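Local coordinates for fructose transport system repressor FruR (Pseudomonas putida, PDB 3O75), which probably acts as a sequence-specific DNA-binding transcription regulator of the LacI family and here holds fructose 1-phosphate in its sugar-binding domain, at residues A61-S66 against P84-D89; R109-S114 against R263-R268; D182-T187 against L209-F214. All blocks are in the same frame, centred on the assembly; numbering follows the deposited sequence.

Contact 1 (A61-S66 against P84-D89); sequences ALFVAS and PVIAID. With F1X (1-O-phosphono-beta-D-fructofuranose), chain C.
Leu62 and Val64 of strand 61-64 pair in parallel with strand 85-88, the two axes 4.7 Å apart and 21° off parallel. Four backbone bonds make the ladder. Leu62 N reaches Pro84 O, and Leu62 O takes the N-H of Ile86. Val64 N reaches Ile86 O, and Val64 O takes the N-H of Ile88.

On one face Phe63 and Ile86 lie side by side and point the same way. Ile86 CG2 meets the ring edge at Phe63 CD2, 3.9 Å away. Ile88 CD1 comes in obliquely, 3.9 Å from Phe63 CB. Helices 15-30 and 234-251 pack over this face. On the other face Val64 and Val85 lie across each other, with Val64 CG1 3.8 Å from Val85 CG1, and Tyr75 of helix 74-80 lies against both.

Strand 61-64, helix 74-80 and strand 85-88 form a beta-alpha-beta unit of the periplasmic-binding-protein-like fold. At the end of the 84-89 segment, Asp89 points its carboxylate at the bound fructose 1-phosphate. With CG anti to the backbone N (chi1 -167°), the carboxylate reaches the sugar and takes two hydroxyls, one per oxygen: the sugar O3 bonds to Asp89 OD1 at 2.8 Å, and the sugar O4 to Asp89 OD2 at 2.5 Å. Arg90 also bonds to the sugar phosphate ligand.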
loop_
_atom_site.group_PDB
_atom_site.type_symbol
_atom_site.label_atom_id
_atom_site.label_comp_id
_atom_site.label_asym_id
_atom_site.label_seq_id
_atom_site.Cartn_x
_atom_site.Cartn_y
_atom_site.Cartn_z
ATOM N N ALA A 61 8.904 -13.058 18.010
ATOM C CA ALA A 61 7.473 -13.332 17.923
ATOM C C ALA A 61 6.986 -13.167 16.489
ATOM O O ALA A 61 7.641 -12.518 15.677
ATOM C CB ALA A 61 6.695 -12.421 18.866
ATOM N N LEU A 62 5.830 -13.753 16.188
ATOM C CA LEU A 62 5.292 -13.758 14.831
ATOM C C LEU A 62 3.834 -13.310 14.774
ATOM O O LEU A 62 2.954 -13.963 15.336
ATOM C CB LEU A 62 5.398 -15.164 14.234
ATOM C CG LEU A 62 4.734 -15.386 12.874
ATOM C CD1 LEU A 62 5.523 -14.691 11.765
ATOM C CD2 LEU A 62 4.592 -16.876 12.585
ATOM N N PHE A 63 3.581 -12.196 14.096
ATOM C CA PHE A 63 2.214 -11.804 13.780
ATOM C C PHE A 63 1.817 -12.503 12.487
ATOM O O PHE A 63 2.652 -12.689 11.603
ATOM C CB PHE A 63 2.105 -10.291 13.598
ATOM C CG PHE A 63 2.747 -9.494 14.697
ATOM C CD1 PHE A 63 4.018 -8.970 14.533
ATOM C CD2 PHE A 63 2.077 -9.258 15.890
ATOM C CE1 PHE A 63 4.615 -8.227 15.539
ATOM C CE2 PHE A 63 2.672 -8.516 16.904
ATOM C CZ PHE A 63 3.940 -8.000 16.725
ATOM N N VAL A 64 0.549 -12.879 12.363
ATOM C CA VAL A 64 0.089 -13.543 11.148
ATOM C C VAL A 64 -1.395 -13.325 10.882
ATOM O O VAL A 64 -2.230 -13.535 11.760
ATOM C CB VAL A 64 0.393 -15.070 11.172
ATOM C CG1 VAL A 64 -0.056 -15.695 12.486
ATOM C CG2 VAL A 64 -0.259 -15.774 9.985
ATOM N N ALA A 65 -1.709 -12.875 9.671
ATOM C CA ALA A 65 -3.082 -12.860 9.191
ATOM C C ALA A 65 -3.275 -14.103 8.334
ATOM O O ALA A 65 -3.077 -14.077 7.117
ATOM C CB ALA A 65 -3.357 -11.609 8.392
ATOM N N SER A 66 -3.660 -15.192 8.988
ATOM C CA SER A 66 -3.655 -16.514 8.374
ATOM C C SER A 66 -4.801 -16.773 7.400
ATOM O O SER A 66 -5.856 -16.148 7.478
ATOM C CB SER A 66 -3.650 -17.591 9.460
ATOM O OG SER A 66 -3.610 -18.884 8.887
ATOM N N PRO A 84 6.063 -17.278 20.336
ATOM C CA PRO A 84 4.760 -16.624 20.483
ATOM C C PRO A 84 4.161 -16.291 19.118
ATOM O O PRO A 84 4.803 -15.615 18.314
ATOM C CB PRO A 84 5.099 -15.332 21.236
ATOM C CG PRO A 84 6.425 -15.585 21.876
ATOM C CD PRO A 84 7.152 -16.493 20.937
ATOM N N VAL A 85 2.947 -16.771 18.864
ATOM C CA VAL A 85 2.235 -16.474 17.627
ATOM C C VAL A 85 1.040 -15.585 17.936
ATOM O O VAL A 85 0.290 -15.856 18.873
ATOM C CB VAL A 85 1.731 -17.760 16.944
ATOM C CG1 VAL A 85 0.843 -17.424 15.753
ATOM C CG2 VAL A 85 2.900 -18.631 16.519
ATOM N N ILE A 86 0.857 -14.533 17.144
ATOM C CA ILE A 86 -0.207 -13.568 17.401
ATOM C C ILE A 86 -1.056 -13.281 16.173
ATOM O O ILE A 86 -0.575 -12.716 15.187
ATOM C CB ILE A 86 0.361 -12.246 17.935
ATOM C CG1 ILE A 86 0.910 -12.450 19.344
ATOM C CG2 ILE A 86 -0.702 -11.165 17.935
ATOM C CD1 ILE A 86 1.284 -11.174 20.026
ATOM N N ALA A 87 -2.328 -13.658 16.245
ATOM C CA ALA A 87 -3.236 -13.465 15.125
ATOM C C ALA A 87 -3.648 -12.013 14.959
ATOM O O ALA A 87 -3.881 -11.299 15.936
ATOM C CB ALA A 87 -4.462 -14.346 15.267
ATOM N N ILE A 88 -3.726 -11.585 13.704
ATOM C CA ILE A 88 -4.237 -10.270 13.365
ATOM C C ILE A 88 -5.264 -10.437 12.255
ATOM O O ILE A 88 -5.085 -11.256 11.352
ATOM C CB ILE A 88 -3.115 -9.326 12.894
ATOM C CG1 ILE A 88 -2.155 -9.017 14.047
ATOM C CG2 ILE A 88 -3.698 -8.040 12.324
ATOM C CD1 ILE A 88 -1.072 -8.005 13.700
ATOM N N ASP A 89 -6.344 -9.669 12.338
ATOM C CA ASP A 89 -7.404 -9.700 11.337
ATOM C C ASP A 89 -8.181 -11.021 11.329
ATOM O O ASP A 89 -9.347 -11.047 11.716
ATOM C CB ASP A 89 -6.855 -9.374 9.947
ATOM C CG ASP A 89 -7.955 -9.079 8.945
ATOM O OD1 ASP A 89 -8.129 -7.894 8.583
ATOM O OD2 ASP A 89 -8.644 -10.033 8.526
HETATM C C1 F1X C . -8.872 -5.337 4.889
HETATM O O1 F1X C . -9.369 -4.387 3.959
HETATM P P1 F1X C . -10.420 -3.280 4.464
HETATM C C2 F1X C . -9.573 -6.664 4.658
HETATM O O2 F1X C . -10.967 -6.444 4.406
HETATM C C3 F1X C . -9.402 -7.572 5.868
HETATM O O3 F1X C . -10.339 -7.273 6.900
HETATM C C4 F1X C . -9.610 -8.930 5.246
HETATM O O4 F1X C . -9.118 -10.013 6.042
HETATM C C5 F1X C . -8.772 -8.722 4.000
HETATM O O5 F1X C . -9.017 -7.382 3.556
HETATM C C6 F1X C . -9.088 -9.769 2.961
HETATM O O6 F1X C . -8.190 -10.833 3.248
HETATM O O1P F1X C . -11.580 -4.077 5.001
HETATM O O2P F1X C . -9.668 -2.510 5.516
HETATM O O3P F1X C . -10.747 -2.501 3.215
#

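Contact 2 (R109-S114 against R263-R268); sequences RQLAAS and RTFKQR. With F1X (1-O-phosphono-beta-D-fructofuranose), chain C.
Phe265 reaches from strand 257-266 to helix 104-116 and meets three of its side chains. Its CG lies anti to the backbone N (chi1 -168°), which carries the ring toward the helix. The inner part of the contact is closely packed. Leu111 CD1 comes obliquely to the ring, 3.8 Å from Phe265 CE1. The other methyl of Leu111, CD2, lies over the backbone of strand 210-214, 3.5 Å from Thr213 C. Ser114 sits at the ring edge, near its plane, with OG 3.8 Å from Phe265 CZ. This hydroxyl has two partners: Ser114 OG donates to Leu111 O at 2.7 Å, and it is also bonded to Asn228 of strand 227-231.

The outer side is looser and faces solvent. Gln110 is exposed, and its extended chain crosses the ring obliquely. Its NE2 comes within 3.3 Å of Phe265 CD2, with the amide and ring planes 66° apart. Met230 lies against both Gln110 and Phe265. Gln267 is exposed too. Its CB sits over one ring face of Phe265, offset toward the rim, while its NE2 only grazes Ser114 CB at 4.1 Å.

At the start of segment 263-268, Arg263 faces the ligand instead of the helix. Its guanidinium edge is turned to the phosphate, with the phosphorus in its plane. NH1 and NH2 of Arg263 both donate to O1P of the ligand, NH1 at 3.0 Å. NH1 also bonds to Met230 O, and Arg138 donates to the ligand as well. Two N-H groups of one arginine thus converge on a single phosphate oxygen, as in many phosphate-binding sites, here in what is probably the effector pocket, as in other LacI-family sugar-binding domains.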
loop_
_atom_site.group_PDB
_atom_site.type_symbol
_atom_site.label_atom_id
_atom_site.label_comp_id
_atom_site.label_asym_id
_atom_site.label_seq_id
_atom_site.Cartn_x
_atom_site.Cartn_y
_atom_site.Cartn_z
ATOM N N ARG A 109 -23.374 -5.655 9.782
ATOM C CA ARG A 109 -24.783 -5.450 10.092
ATOM C C ARG A 109 -25.123 -3.967 10.074
ATOM O O ARG A 109 -26.059 -3.538 9.399
ATOM C CB ARG A 109 -25.124 -6.046 11.458
ATOM C CG ARG A 109 -26.530 -5.726 11.925
ATOM C CD ARG A 109 -26.866 -6.414 13.237
ATOM N NE ARG A 109 -26.015 -5.967 14.335
ATOM C CZ ARG A 109 -25.160 -6.754 14.982
ATOM N NH1 ARG A 109 -25.048 -8.034 14.646
ATOM N NH2 ARG A 109 -24.423 -6.264 15.970
ATOM N N GLN A 110 -24.344 -3.183 10.806
ATOM C CA GLN A 110 -24.572 -1.748 10.872
ATOM C C GLN A 110 -24.462 -1.128 9.481
ATOM O O GLN A 110 -25.205 -0.207 9.138
ATOM C CB GLN A 110 -23.580 -1.101 11.837
ATOM C CG GLN A 110 -23.918 0.330 12.212
ATOM C CD GLN A 110 -22.918 0.929 13.182
ATOM O OE1 GLN A 110 -22.144 0.212 13.815
ATOM N NE2 GLN A 110 -22.935 2.250 13.309
ATOM N N LEU A 111 -23.546 -1.654 8.674
ATOM C CA LEU A 111 -23.329 -1.133 7.330
ATOM C C LEU A 111 -24.522 -1.409 6.410
ATOM O O LEU A 111 -25.048 -0.496 5.778
ATOM C CB LEU A 111 -22.039 -1.712 6.739
ATOM C CG LEU A 111 -21.410 -1.062 5.504
ATOM C CD1 LEU A 111 -21.154 0.420 5.739
ATOM C CD2 LEU A 111 -20.114 -1.775 5.124
ATOM N N ALA A 112 -24.945 -2.666 6.323
ATOM C CA ALA A 112 -26.082 -3.010 5.474
ATOM C C ALA A 112 -27.354 -2.285 5.912
ATOM O O ALA A 112 -28.146 -1.839 5.080
ATOM C CB ALA A 112 -26.308 -4.513 5.457
ATOM N N ALA A 113 -27.543 -2.168 7.224
ATOM C CA ALA A 113 -28.735 -1.516 7.764
ATOM C C ALA A 113 -28.827 -0.060 7.314
ATOM O O ALA A 113 -29.915 0.443 7.040
ATOM C CB ALA A 113 -28.765 -1.617 9.301
ATOM N N SER A 114 -27.681 0.610 7.231
ATOM C CA SER A 114 -27.650 2.016 6.843
ATOM C C SER A 114 -28.102 2.210 5.398
ATOM O O SER A 114 -28.640 3.252 5.043
ATOM C CB SER A 114 -26.253 2.606 7.050
ATOM O OG SER A 114 -25.342 2.142 6.069
ATOM N N ARG A 263 -14.683 -1.101 14.135
ATOM C CA ARG A 263 -14.397 -0.283 12.966
ATOM C C ARG A 263 -15.043 1.100 13.102
ATOM O O ARG A 263 -16.068 1.258 13.768
ATOM C CB ARG A 263 -14.860 -0.983 11.685
ATOM C CG ARG A 263 -14.103 -2.269 11.369
ATOM C CD ARG A 263 -14.159 -2.580 9.885
ATOM N NE ARG A 263 -13.256 -3.666 9.506
ATOM C CZ ARG A 263 -12.654 -3.758 8.322
ATOM N NH1 ARG A 263 -12.846 -2.824 7.401
ATOM N NH2 ARG A 263 -11.853 -4.780 8.055
ATOM N N THR A 264 -14.431 2.103 12.484
ATOM C CA THR A 264 -14.981 3.453 12.492
ATOM C C THR A 264 -15.983 3.624 11.356
ATOM O O THR A 264 -15.660 3.389 10.194
ATOM C CB THR A 264 -13.867 4.507 12.356
ATOM O OG1 THR A 264 -12.879 4.289 13.369
ATOM C CG2 THR A 264 -14.432 5.912 12.508
ATOM N N PHE A 265 -17.200 4.032 11.699
ATOM C CA PHE A 265 -18.261 4.214 10.714
ATOM C C PHE A 265 -18.221 5.618 10.118
ATOM O O PHE A 265 -18.459 6.606 10.810
ATOM C CB PHE A 265 -19.620 3.953 11.370
ATOM C CG PHE A 265 -20.760 3.820 10.398
ATOM C CD1 PHE A 265 -20.550 3.348 9.115
ATOM C CD2 PHE A 265 -22.053 4.138 10.784
ATOM C CE1 PHE A 265 -21.605 3.214 8.228
ATOM C CE2 PHE A 265 -23.110 4.007 9.901
ATOM C CZ PHE A 265 -22.882 3.545 8.619
ATOM N N LYS A 266 -17.903 5.706 8.832
ATOM C CA LYS A 266 -17.959 6.974 8.122
ATOM C C LYS A 266 -19.243 6.999 7.308
ATOM O O LYS A 266 -19.314 6.407 6.233
ATOM C CB LYS A 266 -16.748 7.132 7.201
ATOM C CG LYS A 266 -15.443 6.621 7.798
ATOM C CD LYS A 266 -14.505 7.746 8.189
ATOM C CE LYS A 266 -13.260 7.188 8.863
ATOM N NZ LYS A 266 -12.268 8.252 9.190
ATOM N N GLN A 267 -20.261 7.672 7.831
ATOM C CA GLN A 267 -21.561 7.716 7.173
ATOM C C GLN A 267 -21.723 8.941 6.276
ATOM O O GLN A 267 -22.244 9.971 6.701
ATOM C CB GLN A 267 -22.688 7.654 8.203
ATOM C CG GLN A 267 -24.072 7.672 7.583
ATOM C CD GLN A 267 -25.110 7.010 8.463
ATOM O OE1 GLN A 267 -24.887 6.796 9.657
ATOM N NE2 GLN A 267 -26.253 6.672 7.876
ATOM N N ARG A 268 -21.279 8.814 5.029
ATOM C CA ARG A 268 -21.359 9.904 4.063
ATOM C C ARG A 268 -22.758 10.038 3.464
ATOM O O ARG A 268 -23.144 11.110 2.994
ATOM C CB ARG A 268 -20.333 9.700 2.950
ATOM C CG ARG A 268 -18.904 9.609 3.444
ATOM C CD ARG A 268 -17.940 9.401 2.296
ATOM N NE ARG A 268 -16.551 9.510 2.728
ATOM C CZ ARG A 268 -15.801 8.484 3.117
ATOM N NH1 ARG A 268 -16.299 7.253 3.130
ATOM N NH2 ARG A 268 -14.547 8.692 3.491
HETATM C C1 F1X C . -8.872 -5.337 4.889
HETATM O O1 F1X C . -9.369 -4.387 3.959
HETATM P P1 F1X C . -10.420 -3.280 4.464
HETATM C C2 F1X C . -9.573 -6.664 4.658
HETATM O O2 F1X C . -10.967 -6.444 4.406
HETATM C C3 F1X C . -9.402 -7.572 5.868
HETATM O O3 F1X C . -10.339 -7.273 6.900
HETATM C C4 F1X C . -9.610 -8.930 5.246
HETATM O O4 F1X C . -9.118 -10.013 6.042
HETATM C C5 F1X C . -8.772 -8.722 4.000
HETATM O O5 F1X C . -9.017 -7.382 3.556
HETATM C C6 F1X C . -9.088 -9.769 2.961
HETATM O O6 F1X C . -8.190 -10.833 3.248
HETATM O O1P F1X C . -11.580 -4.077 5.001
HETATM O O2P F1X C . -9.668 -2.510 5.516
HETATM O O3P F1X C . -10.747 -2.501 3.215
#

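Contact 3 (D182-T187 against L209-F214); sequences DALVTT and LQLGTF. With F1X (1-O-phosphono-beta-D-fructofuranose), chain C.
Thr186 and Thr213 join their hydroxyls across two parallel strands, with OG1 to OG1 at 2.6 Å. Thr186 OG1 is the donor. Thr213 OG1 in turn donates to Phe214 O at 2.7 Å, so the two buried hydroxyls are bonded in series. A valine in place of Thr213 would probably leave Thr186 OG1 and Phe214 O without these partners.

The backbone is paired at five points. Asp182 O, Leu184 O and Thr186 O accept from Gln210 N, Gly212 N and Phe214 N. Gln210 O and Gly212 O accept from Leu184 N and Thr186 N. The Gly212 N to Leu184 O bond is nearly straight (167°). Thr186 O also lies at the edge of the Phe214 ring, in its plane. The Asp182 carboxylate has its partner elsewhere, in a salt bridge with Arg121.

Leu184 and Leu211 point the same way, with Leu184 CD2 3.6 Å from Leu211 CD1. They pack against helix 189-200, the helix of this beta-alpha-beta unit. Val185 and Phe214 meet helix 104-116. Strand 122-128 flanks strand 183-186, and strand 227-231 flanks strand 210-214.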
loop_
_atom_site.group_PDB
_atom_site.type_symbol
_atom_site.label_atom_id
_atom_site.label_comp_id
_atom_site.label_asym_id
_atom_site.label_seq_id
_atom_site.Cartn_x
_atom_site.Cartn_y
_atom_site.Cartn_z
ATOM N N ASP A 182 -30.013 -1.308 -6.289
ATOM C CA ASP A 182 -30.276 -0.037 -5.626
ATOM C C ASP A 182 -29.274 0.199 -4.504
ATOM O O ASP A 182 -29.001 1.338 -4.132
ATOM C CB ASP A 182 -31.700 -0.001 -5.071
ATOM C CG ASP A 182 -32.733 0.287 -6.137
ATOM O OD1 ASP A 182 -32.341 0.478 -7.306
ATOM O OD2 ASP A 182 -33.935 0.330 -5.804
ATOM N N ALA A 183 -28.721 -0.885 -3.973
ATOM C CA ALA A 183 -27.780 -0.792 -2.866
ATOM C C ALA A 183 -26.794 -1.951 -2.909
ATOM O O ALA A 183 -27.139 -3.045 -3.356
ATOM C CB ALA A 183 -28.523 -0.769 -1.530
ATOM N N LEU A 184 -25.576 -1.713 -2.425
ATOM C CA LEU A 184 -24.501 -2.699 -2.525
ATOM C C LEU A 184 -23.530 -2.585 -1.354
ATOM O O LEU A 184 -23.143 -1.478 -0.974
ATOM C CB LEU A 184 -23.738 -2.510 -3.842
ATOM C CG LEU A 184 -22.447 -3.299 -4.083
ATOM C CD1 LEU A 184 -22.720 -4.786 -4.214
ATOM C CD2 LEU A 184 -21.728 -2.784 -5.324
ATOM N N VAL A 185 -23.141 -3.730 -0.792
ATOM C CA VAL A 185 -22.141 -3.771 0.274
ATOM C C VAL A 185 -20.921 -4.583 -0.163
ATOM O O VAL A 185 -21.053 -5.744 -0.556
ATOM C CB VAL A 185 -22.703 -4.410 1.568
ATOM C CG1 VAL A 185 -21.610 -4.534 2.612
ATOM C CG2 VAL A 185 -23.887 -3.604 2.117
ATOM N N THR A 186 -19.739 -3.976 -0.093
ATOM C CA THR A 186 -18.496 -4.697 -0.359
ATOM C C THR A 186 -17.755 -4.966 0.952
ATOM O O THR A 186 -17.714 -4.109 1.837
ATOM C CB THR A 186 -17.579 -3.943 -1.358
ATOM O OG1 THR A 186 -17.383 -2.595 -0.922
ATOM C CG2 THR A 186 -18.196 -3.924 -2.742
ATOM N N THR A 187 -17.182 -6.161 1.069
ATOM C CA THR A 187 -16.550 -6.609 2.312
ATOM C C THR A 187 -15.069 -6.247 2.434
ATOM O O THR A 187 -14.392 -6.699 3.360
ATOM C CB THR A 187 -16.687 -8.131 2.496
ATOM O OG1 THR A 187 -15.986 -8.802 1.442
ATOM C CG2 THR A 187 -18.146 -8.543 2.471
ATOM N N LEU A 209 -25.953 4.517 -7.114
ATOM C CA LEU A 209 -26.531 3.480 -6.267
ATOM C C LEU A 209 -26.050 3.710 -4.843
ATOM O O LEU A 209 -25.039 4.378 -4.628
ATOM C CB LEU A 209 -26.127 2.077 -6.731
ATOM C CG LEU A 209 -24.696 1.608 -6.447
ATOM C CD1 LEU A 209 -24.573 0.096 -6.620
ATOM C CD2 LEU A 209 -23.678 2.332 -7.324
ATOM N N GLN A 210 -26.778 3.170 -3.873
ATOM C CA GLN A 210 -26.363 3.261 -2.482
ATOM C C GLN A 210 -25.217 2.285 -2.243
ATOM O O GLN A 210 -25.342 1.086 -2.489
ATOM C CB GLN A 210 -27.534 2.956 -1.549
ATOM C CG GLN A 210 -28.763 3.837 -1.775
ATOM C CD GLN A 210 -28.731 5.133 -0.978
ATOM O OE1 GLN A 210 -29.437 6.090 -1.299
ATOM N NE2 GLN A 210 -27.921 5.164 0.074
ATOM N N LEU A 211 -24.101 2.807 -1.752
ATOM C CA LEU A 211 -22.887 2.020 -1.621
ATOM C C LEU A 211 -22.401 1.983 -0.178
ATOM O O LEU A 211 -22.267 3.018 0.471
ATOM C CB LEU A 211 -21.805 2.627 -2.512
ATOM C CG LEU A 211 -20.975 1.713 -3.414
ATOM C CD1 LEU A 211 -21.838 0.621 -4.026
ATOM C CD2 LEU A 211 -20.288 2.535 -4.498
ATOM N N GLY A 212 -22.126 0.785 0.319
ATOM C CA GLY A 212 -21.489 0.630 1.614
ATOM C C GLY A 212 -20.300 -0.296 1.463
ATOM O O GLY A 212 -20.379 -1.290 0.743
ATOM N N THR A 213 -19.193 0.018 2.130
ATOM C CA THR A 213 -18.006 -0.820 2.011
ATOM C C THR A 213 -17.229 -0.956 3.309
ATOM O O THR A 213 -17.188 -0.037 4.129
ATOM C CB THR A 213 -17.021 -0.285 0.943
ATOM O OG1 THR A 213 -15.945 -1.219 0.781
ATOM C CG2 THR A 213 -16.436 1.058 1.371
ATOM N N PHE A 214 -16.611 -2.117 3.480
ATOM C CA PHE A 214 -15.543 -2.272 4.450
ATOM C C PHE A 214 -14.318 -1.539 3.915
ATOM O O PHE A 214 -14.086 -1.509 2.708
ATOM C CB PHE A 214 -15.225 -3.753 4.660
ATOM C CG PHE A 214 -16.025 -4.389 5.754
ATOM C CD1 PHE A 214 -17.368 -4.675 5.575
ATOM C CD2 PHE A 214 -15.438 -4.697 6.966
ATOM C CE1 PHE A 214 -18.110 -5.256 6.592
ATOM C CE2 PHE A 214 -16.174 -5.278 7.985
ATOM C CZ PHE A 214 -17.512 -5.556 7.797
HETATM C C1 F1X C . -8.872 -5.337 4.889
HETATM O O1 F1X C . -9.369 -4.387 3.959
HETATM P P1 F1X C . -10.420 -3.280 4.464
HETATM C C2 F1X C . -9.573 -6.664 4.658
HETATM O O2 F1X C . -10.967 -6.444 4.406
HETATM C C3 F1X C . -9.402 -7.572 5.868
HETATM O O3 F1X C . -10.339 -7.273 6.900
HETATM C C4 F1X C . -9.610 -8.930 5.246
HETATM O O4 F1X C . -9.118 -10.013 6.042
HETATM C C5 F1X C . -8.772 -8.722 4.000
HETATM O O5 F1X C . -9.017 -7.382 3.556
HETATM C C6 F1X C . -9.088 -9.769 2.961
HETATM O O6 F1X C . -8.190 -10.833 3.248
HETATM O O1P F1X C . -11.580 -4.077 5.001
HETATM O O2P F1X C . -9.668 -2.510 5.516
HETATM O O3P F1X C . -10.747 -2.501 3.215
#

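Overall arrangement
Contacts 1 and 3 are buried pairs of parallel strands, each from a beta-alpha-beta unit. They lie on opposite sides of the chain's centre, with their own centres about 30 Å apart. Contact 2 is a surface contact of helix against strand, and side chains alone carry it. Contacts 2 and 3 touch: Leu111 and Arg263 of contact 2 pack on strand 210-214. The interior of contact 1 is apolar, whereas contact 3 adds a bonded threonine pair. All three reach one sheet and approach the ligand. Contact 1 supplies a carboxylate for the sugar hydroxyls, contact 2 an arginine for the phosphate, and contact 3 comes close to the ligand through the backbone oxygens of Thr187 and Phe214.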